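Local atomic coordinates of alpha-actinin-like protein 1 (PDB entry 5BVR), a protein that binds laterally along actin filaments and helps form and organise the actin ring in fission yeast cytokinesis and septation. Residues F151-F161 / D213-V224. Residues are numbered along the deposited sequence; the frame is centred on the assembly and turned at random.
Sequences FTRSWTNGLAF and DRPDERSIMTYV. With ZN (zinc ion), chain C.
E217 OE2 and the backbone N of F151 are joined through one water, which donates to the carboxylate oxygen at 2.6 Å and accepts from F151 N at 2.9 Å; K128 forms a salt bridge to the same oxygen. The E217 chain, extended with CG anti to its backbone N (chi1 -172°), carries the carboxylate to this water while its CB packs on T152 CG2. A second polar link lies at the D213 end of the contact: D213 OD1 binds a zinc ion at 1.9 Å, and a water on that metal accepts from R153 NH1. The R153 guanidinium and the D213 carboxylate stand almost perpendicular, and no direct hydrogen bond joins them.

Most of the remaining contact is apolar. M221 CG lies over one face of the F151 ring, 3.9 Å from its centroid, and M221 SD adds an oblique Met-aromatic contact to the same ring. I220 and V224, one turn apart, share a face of the W155 indole: I220 CG2 sits above the five-membered ring and V224 CG2 above the six-membered ring, 11° off its normal at 3.9 Å, while A160 CB covers the opposite face. F151 O, buried against I220, has no polar partner. Rings F161 and Y223 meet obliquely, planes 55° apart, and P215 CG packs on T156 CG2.

Both segments belong to the second calponin-homology domain of the actin-binding domain. Here the loop leading into helix 159-168 packs on the start of helix 217-234, with helix 183-198 beside F161 and Y223, and helix 101-117 against M221.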
ATOM      1  N   PHE A 151       1.428  -1.254 -13.661  1.00 15.46           N
ATOM      2  CA  PHE A 151       1.246  -1.853 -12.350  1.00 14.04           C
ATOM      3  C   PHE A 151       0.089  -2.846 -12.333  1.00 15.09           C
ATOM      4  O   PHE A 151      -0.624  -2.989 -11.332  1.00 15.74           O
ATOM      5  CB  PHE A 151       1.037  -0.755 -11.301  1.00 15.42           C
ATOM      6  CG  PHE A 151       2.279   0.069 -11.045  1.00 15.25           C
ATOM      7  CD1 PHE A 151       3.340  -0.486 -10.393  1.00 15.53           C
ATOM      8  CD2 PHE A 151       2.362   1.378 -11.451  1.00 14.90           C
ATOM      9  CE1 PHE A 151       4.494   0.258 -10.145  1.00 17.44           C
ATOM     10  CE2 PHE A 151       3.501   2.126 -11.210  1.00 15.61           C
ATOM     11  CZ  PHE A 151       4.565   1.561 -10.557  1.00 15.56           C
ATOM     12  N   THR A 152      -0.080  -3.539 -13.454  1.00 14.82           N
ATOM     13  CA  THR A 152      -1.106  -4.570 -13.569  1.00 15.77           C
ATOM     14  C   THR A 152      -0.516  -5.850 -14.185  1.00 13.92           C
ATOM     15  O   THR A 152       0.092  -6.659 -13.479  1.00 15.35           O
ATOM     16  CB  THR A 152      -2.337  -4.049 -14.355  1.00 17.00           C
ATOM     17  OG1 THR A 152      -1.922  -3.514 -15.612  1.00 18.78           O
ATOM     18  CG2 THR A 152      -3.052  -2.945 -13.545  1.00 17.17           C
ATOM     19  N   ARG A 153      -0.685  -6.010 -15.489  1.00 15.39           N
ATOM     20  CA  ARG A 153      -0.365  -7.250 -16.158  1.00 15.98           C
ATOM     21  C   ARG A 153       1.111  -7.589 -16.151  1.00 16.88           C
ATOM     22  O   ARG A 153       1.458  -8.754 -16.310  1.00 16.77           O
ATOM     23  CB  ARG A 153      -0.894  -7.203 -17.592  1.00 19.40           C
ATOM     24  CG  ARG A 153      -2.280  -6.564 -17.660  1.00 29.37           C
ATOM     25  CD  ARG A 153      -3.149  -7.144 -18.687  1.00 39.48           C
ATOM     26  NE  ARG A 153      -3.370  -8.550 -18.420  1.00 37.13           N
ATOM     27  CZ  ARG A 153      -3.970  -9.358 -19.275  1.00 40.21           C
ATOM     28  NH1 ARG A 153      -4.376  -8.892 -20.451  1.00 52.28           N
ATOM     29  NH2 ARG A 153      -4.142 -10.627 -18.964  1.00 35.72           N
ATOM     30  N   SER A 154       1.976  -6.591 -15.969  1.00 14.90           N
ATOM     31  CA  SER A 154       3.418  -6.846 -15.925  1.00 14.40           C
ATOM     32  C   SER A 154       3.863  -7.632 -14.697  1.00 15.49           C
ATOM     33  O   SER A 154       5.012  -8.043 -14.625  1.00 15.26           O
ATOM     34  CB  SER A 154       4.211  -5.525 -15.916  1.00 16.49           C
ATOM     35  OG  SER A 154       3.917  -4.730 -17.033  1.00 19.85           O
ATOM     36  N   TRP A 155       2.975  -7.794 -13.719  1.00 14.29           N
ATOM     37  CA  TRP A 155       3.315  -8.404 -12.435  1.00 12.74           C
ATOM     38  C   TRP A 155       2.675  -9.769 -12.165  1.00 13.44           C
ATOM     39  O   TRP A 155       3.023 -10.426 -11.179  1.00 15.47           O
ATOM     40  CB  TRP A 155       2.853  -7.443 -11.310  1.00 13.96           C
ATOM     41  CG  TRP A 155       3.540  -6.120 -11.415  1.00 13.02           C
ATOM     42  CD1 TRP A 155       3.140  -5.052 -12.139  1.00 15.21           C
ATOM     43  CD2 TRP A 155       4.822  -5.776 -10.856  1.00 12.69           C
ATOM     44  NE1 TRP A 155       4.070  -4.044 -12.048  1.00 14.48           N
ATOM     45  CE2 TRP A 155       5.114  -4.465 -11.267  1.00 13.86           C
ATOM     46  CE3 TRP A 155       5.738  -6.449 -10.038  1.00 14.08           C
ATOM     47  CZ2 TRP A 155       6.283  -3.812 -10.894  1.00 13.95           C
ATOM     48  CZ3 TRP A 155       6.903  -5.793  -9.658  1.00 15.00           C
ATOM     49  CH2 TRP A 155       7.140  -4.480 -10.067  1.00 14.26           C
ATOM     50  N   THR A 156       1.784 -10.215 -13.052  1.00 15.71           N
ATOM     51  CA  THR A 156       0.962 -11.381 -12.749  1.00 16.25           C
ATOM     52  C   THR A 156       1.664 -12.722 -12.935  1.00 15.36           C
ATOM     53  O   THR A 156       1.183 -13.729 -12.440  1.00 17.90           O
ATOM     54  CB  THR A 156      -0.360 -11.350 -13.541  1.00 15.49           C
ATOM     55  OG1 THR A 156      -0.095 -11.395 -14.951  1.00 17.50           O
ATOM     56  CG2 THR A 156      -1.177 -10.091 -13.172  1.00 17.74           C
ATOM     57  N   ASN A 157       2.825 -12.749 -13.577  1.00 15.10           N
ATOM     58  CA  ASN A 157       3.533 -14.029 -13.735  1.00 17.84           C
ATOM     59  C   ASN A 157       4.601 -14.295 -12.672  1.00 16.30           C
ATOM     60  O   ASN A 157       5.290 -15.309 -12.738  1.00 18.35           O
ATOM     61  CB  ASN A 157       4.103 -14.209 -15.151  1.00 19.79           C
ATOM     62  CG  ASN A 157       5.330 -13.351 -15.431  1.00 19.00           C
ATOM     63  OD1 ASN A 157       5.915 -12.777 -14.535  1.00 18.75           O
ATOM     64  ND2 ASN A 157       5.725 -13.271 -16.684  1.00 21.58           N
ATOM     65  N   GLY A 158       4.745 -13.377 -11.711  1.00 15.87           N
ATOM     66  CA  GLY A 158       5.688 -13.584 -10.608  1.00 16.48           C
ATOM     67  C   GLY A 158       7.118 -13.144 -10.852  1.00 18.47           C
ATOM     68  O   GLY A 158       7.880 -12.946  -9.891  1.00 17.26           O
ATOM     69  N   LEU A 159       7.503 -13.002 -12.111  1.00 16.10           N
ATOM     70  CA  LEU A 159       8.926 -12.846 -12.429  1.00 15.53           C
ATOM     71  C   LEU A 159       9.444 -11.468 -12.076  1.00 16.80           C
ATOM     72  O   LEU A 159      10.606 -11.351 -11.647  1.00 16.03           O
ATOM     73  CB  LEU A 159       9.224 -13.144 -13.893  1.00 17.06           C
ATOM     74  CG  LEU A 159       9.098 -14.614 -14.277  1.00 19.81           C
ATOM     75  CD1 LEU A 159       9.293 -14.786 -15.795  1.00 24.03           C
ATOM     76  CD2 LEU A 159      10.079 -15.484 -13.502  1.00 24.75           C
ATOM     77  N   ALA A 160       8.641 -10.426 -12.270  1.00 14.74           N
ATOM     78  CA  ALA A 160       9.125  -9.080 -11.936  1.00 14.31           C
ATOM     79  C   ALA A 160       9.468  -8.970 -10.440  1.00 16.37           C
ATOM     80  O   ALA A 160      10.492  -8.390 -10.073  1.00 15.96           O
ATOM     81  CB  ALA A 160       8.136  -7.996 -12.348  1.00 16.86           C
ATOM     82  N   PHE A 161       8.610  -9.519  -9.572  1.00 14.55           N
ATOM     83  CA  PHE A 161       8.890  -9.533  -8.143  1.00 14.98           C
ATOM     84  C   PHE A 161      10.184 -10.298  -7.877  1.00 16.13           C
ATOM     85  O   PHE A 161      11.034  -9.825  -7.113  1.00 17.32           O
ATOM     86  CB  PHE A 161       7.760 -10.150  -7.316  1.00 15.60           C
ATOM     87  CG  PHE A 161       6.520  -9.302  -7.241  1.00 14.76           C
ATOM     88  CD1 PHE A 161       6.531  -8.090  -6.588  1.00 16.56           C
ATOM     89  CD2 PHE A 161       5.330  -9.746  -7.787  1.00 18.30           C
ATOM     90  CE1 PHE A 161       5.377  -7.306  -6.485  1.00 17.22           C
ATOM     91  CE2 PHE A 161       4.162  -8.963  -7.670  1.00 16.59           C
ATOM     92  CZ  PHE A 161       4.211  -7.746  -7.036  1.00 16.47           C
ATOM     93  N   ASP A 213      -6.344 -11.914 -14.703  1.00 19.91           N
ATOM     94  CA  ASP A 213      -6.557 -11.221 -15.949  1.00 20.73           C
ATOM     95  C   ASP A 213      -6.624  -9.713 -15.751  1.00 22.29           C
ATOM     96  O   ASP A 213      -6.019  -8.971 -16.495  1.00 22.44           O
ATOM     97  CB  ASP A 213      -7.865 -11.764 -16.552  1.00 19.57           C
ATOM     98  CG  ASP A 213      -8.225 -11.145 -17.875  1.00 35.31           C
ATOM     99  OD1 ASP A 213      -7.374 -11.088 -18.777  1.00 31.54           O
ATOM    100  OD2 ASP A 213      -9.397 -10.742 -18.020  1.00 32.52           O
ATOM    101  N   ARG A 214      -7.349  -9.253 -14.725  1.00 20.22           N
ATOM    102  CA  ARG A 214      -7.466  -7.814 -14.461  1.00 20.09           C
ATOM    103  C   ARG A 214      -7.118  -7.506 -13.003  1.00 17.39           C
ATOM    104  O   ARG A 214      -7.993  -7.286 -12.169  1.00 20.26           O
ATOM    105  CB  ARG A 214      -8.885  -7.330 -14.772  1.00 25.31           C
ATOM    106  CG  ARG A 214      -9.318  -7.542 -16.211  1.00 35.68           C
ATOM    107  CD  ARG A 214     -10.734  -7.020 -16.432  1.00 49.29           C
ATOM    108  NE  ARG A 214     -11.419  -7.717 -17.519  1.00 58.55           N
ATOM    109  CZ  ARG A 214     -11.490  -7.288 -18.777  1.00 57.84           C
ATOM    110  NH1 ARG A 214     -10.918  -6.144 -19.138  1.00 61.10           N
ATOM    111  NH2 ARG A 214     -12.148  -8.010 -19.676  1.00 53.69           N
ATOM    112  N   PRO A 215      -5.835  -7.503 -12.682  1.00 16.96           N
ATOM    113  CA  PRO A 215      -5.420  -7.305 -11.289  1.00 17.26           C
ATOM    114  C   PRO A 215      -5.630  -5.859 -10.854  1.00 17.98           C
ATOM    115  O   PRO A 215      -5.688  -4.945 -11.679  1.00 19.91           O
ATOM    116  CB  PRO A 215      -3.931  -7.640 -11.315  1.00 20.81           C
ATOM    117  CG  PRO A 215      -3.521  -7.334 -12.693  1.00 19.85           C
ATOM    118  CD  PRO A 215      -4.684  -7.635 -13.585  1.00 17.83           C
ATOM    119  N   ASP A 216      -5.740  -5.666  -9.545  1.00 17.24           N
ATOM    120  CA  ASP A 216      -6.026  -4.345  -9.009  1.00 18.43           C
ATOM    121  C   ASP A 216      -4.767  -3.485  -8.966  1.00 15.91           C
ATOM    122  O   ASP A 216      -3.858  -3.726  -8.169  1.00 14.22           O
ATOM    123  CB  ASP A 216      -6.674  -4.403  -7.622  1.00 16.78           C
ATOM    124  CG  ASP A 216      -7.136  -3.048  -7.177  1.00 18.40           C
ATOM    125  OD1 ASP A 216      -8.050  -2.509  -7.833  1.00 19.82           O
ATOM    126  OD2 ASP A 216      -6.555  -2.482  -6.217  1.00 16.93           O
ATOM    127  N   GLU A 217      -4.771  -2.432  -9.777  1.00 15.70           N
ATOM    128  CA  GLU A 217      -3.631  -1.549  -9.929  1.00 14.39           C
ATOM    129  C   GLU A 217      -3.213  -0.900  -8.615  1.00 14.30           C
ATOM    130  O   GLU A 217      -2.029  -0.889  -8.282  1.00 13.89           O
ATOM    131  CB  GLU A 217      -3.950  -0.462 -10.947  1.00 15.73           C
ATOM    132  CG  GLU A 217      -2.724   0.383 -11.298  1.00 16.19           C
ATOM    133  CD  GLU A 217      -2.993   1.471 -12.300  1.00 23.01           C
ATOM    134  OE1 GLU A 217      -4.168   1.834 -12.533  1.00 31.44           O
ATOM    135  OE2 GLU A 217      -2.005   1.981 -12.850  1.00 20.40           O
ATOM    136  N   ARG A 218      -4.160  -0.323  -7.890  1.00 16.27           N
ATOM    137  CA  ARG A 218      -3.794   0.378  -6.662  1.00 14.05           C
ATOM    138  C   ARG A 218      -3.200  -0.565  -5.628  1.00 15.60           C
ATOM    139  O   ARG A 218      -2.270  -0.195  -4.929  1.00 15.08           O
ATOM    140  CB  ARG A 218      -5.014   1.097  -6.110  1.00 14.25           C
ATOM    141  CG  ARG A 218      -5.443   2.251  -7.001  1.00 16.37           C
ATOM    142  CD  ARG A 218      -6.745   2.938  -6.565  1.00 20.37           C
ATOM    143  NE  ARG A 218      -6.980   4.101  -7.411  1.00 21.79           N
ATOM    144  CZ  ARG A 218      -7.920   5.020  -7.204  1.00 25.31           C
ATOM    145  NH1 ARG A 218      -8.748   4.930  -6.167  1.00 27.10           N
ATOM    146  NH2 ARG A 218      -8.015   6.047  -8.039  1.00 29.83           N
ATOM    147  N   SER A 219      -3.723  -1.783  -5.522  1.00 13.71           N
ATOM    148  CA  SER A 219      -3.166  -2.765  -4.624  1.00 14.65           C
ATOM    149  C   SER A 219      -1.712  -3.108  -4.983  1.00 14.42           C
ATOM    150  O   SER A 219      -0.825  -3.186  -4.128  1.00 14.39           O
ATOM    151  CB  SER A 219      -4.018  -4.024  -4.605  1.00 15.47           C
ATOM    152  OG  SER A 219      -5.319  -3.734  -4.156  1.00 16.10           O
ATOM    153  N   ILE A 220      -1.472  -3.362  -6.257  1.00 14.15           N
ATOM    154  CA  ILE A 220      -0.136  -3.685  -6.712  1.00 12.65           C
ATOM    155  C   ILE A 220       0.800  -2.521  -6.422  1.00 13.68           C
ATOM    156  O   ILE A 220       1.901  -2.720  -5.895  1.00 13.65           O
ATOM    157  CB  ILE A 220      -0.106  -4.137  -8.195  1.00 13.38           C
ATOM    158  CG1 ILE A 220      -0.751  -5.516  -8.296  1.00 17.01           C
ATOM    159  CG2 ILE A 220       1.313  -4.130  -8.746  1.00 16.24           C
ATOM    160  CD1 ILE A 220      -1.022  -5.944  -9.724  1.00 16.25           C
ATOM    161  N   MET A 221       0.396  -1.306  -6.777  1.00 13.94           N
ATOM    162  CA  MET A 221       1.220  -0.139  -6.503  1.00 14.13           C
ATOM    163  C   MET A 221       1.562  -0.017  -5.021  1.00 14.67           C
ATOM    164  O   MET A 221       2.692   0.303  -4.662  1.00 14.87           O
ATOM    165  CB  MET A 221       0.517   1.121  -6.929  1.00 15.58           C
ATOM    166  CG  MET A 221       0.412   1.307  -8.441  1.00 17.56           C
ATOM    167  SD  MET A 221      -0.472   2.807  -8.913  1.00 20.29           S
ATOM    168  CE  MET A 221       0.653   3.971  -8.157  1.00 17.83           C
ATOM    169  N   THR A 222       0.577  -0.235  -4.175  1.00 13.17           N
ATOM    170  CA  THR A 222       0.794  -0.128  -2.735  1.00 13.89           C
ATOM    171  C   THR A 222       1.889  -1.094  -2.285  1.00 14.50           C
ATOM    172  O   THR A 222       2.762  -0.725  -1.475  1.00 16.30           O
ATOM    173  CB  THR A 222      -0.504  -0.402  -1.952  1.00 14.48           C
ATOM    174  OG1 THR A 222      -1.500   0.538  -2.366  1.00 15.83           O
ATOM    175  CG2 THR A 222      -0.307  -0.254  -0.440  1.00 15.02           C
ATOM    176  N   TYR A 223       1.838  -2.336  -2.771  1.00 13.63           N
ATOM    177  CA  TYR A 223       2.781  -3.365  -2.390  1.00 14.90           C
ATOM    178  C   TYR A 223       4.182  -3.097  -3.008  1.00 13.45           C
ATOM    179  O   TYR A 223       5.201  -3.153  -2.304  1.00 14.39           O
ATOM    180  CB  TYR A 223       2.240  -4.754  -2.773  1.00 14.16           C
ATOM    181  CG  TYR A 223       3.170  -5.885  -2.408  1.00 14.44           C
ATOM    182  CD1 TYR A 223       3.567  -6.114  -1.101  1.00 14.98           C
ATOM    183  CD2 TYR A 223       3.631  -6.748  -3.371  1.00 14.49           C
ATOM    184  CE1 TYR A 223       4.442  -7.159  -0.783  1.00 15.94           C
ATOM    185  CE2 TYR A 223       4.499  -7.793  -3.061  1.00 16.03           C
ATOM    186  CZ  TYR A 223       4.893  -8.000  -1.781  1.00 16.26           C
ATOM    187  OH  TYR A 223       5.764  -9.018  -1.475  1.00 16.77           O
ATOM    188  N   VAL A 224       4.229  -2.764  -4.291  1.00 13.41           N
ATOM    189  CA  VAL A 224       5.499  -2.516  -4.958  1.00 13.77           C
ATOM    190  C   VAL A 224       6.201  -1.317  -4.308  1.00 14.79           C
ATOM    191  O   VAL A 224       7.438  -1.307  -4.188  1.00 14.04           O
ATOM    192  CB  VAL A 224       5.290  -2.290  -6.453  1.00 13.31           C
ATOM    193  CG1 VAL A 224       6.567  -1.757  -7.112  1.00 16.22           C
ATOM    194  CG2 VAL A 224       4.851  -3.584  -7.114  1.00 16.20           C
TER
HETATM  195 ZN    ZN C 302      -8.059 -10.471 -20.457  0.81 19.48          ZN
HETATM  196  O   HOH W   1      -0.357   0.789 -14.545  1.00 23.88           O
HETATM  197  O   HOH W   2      -6.258 -10.751 -21.779  1.00 14.47           O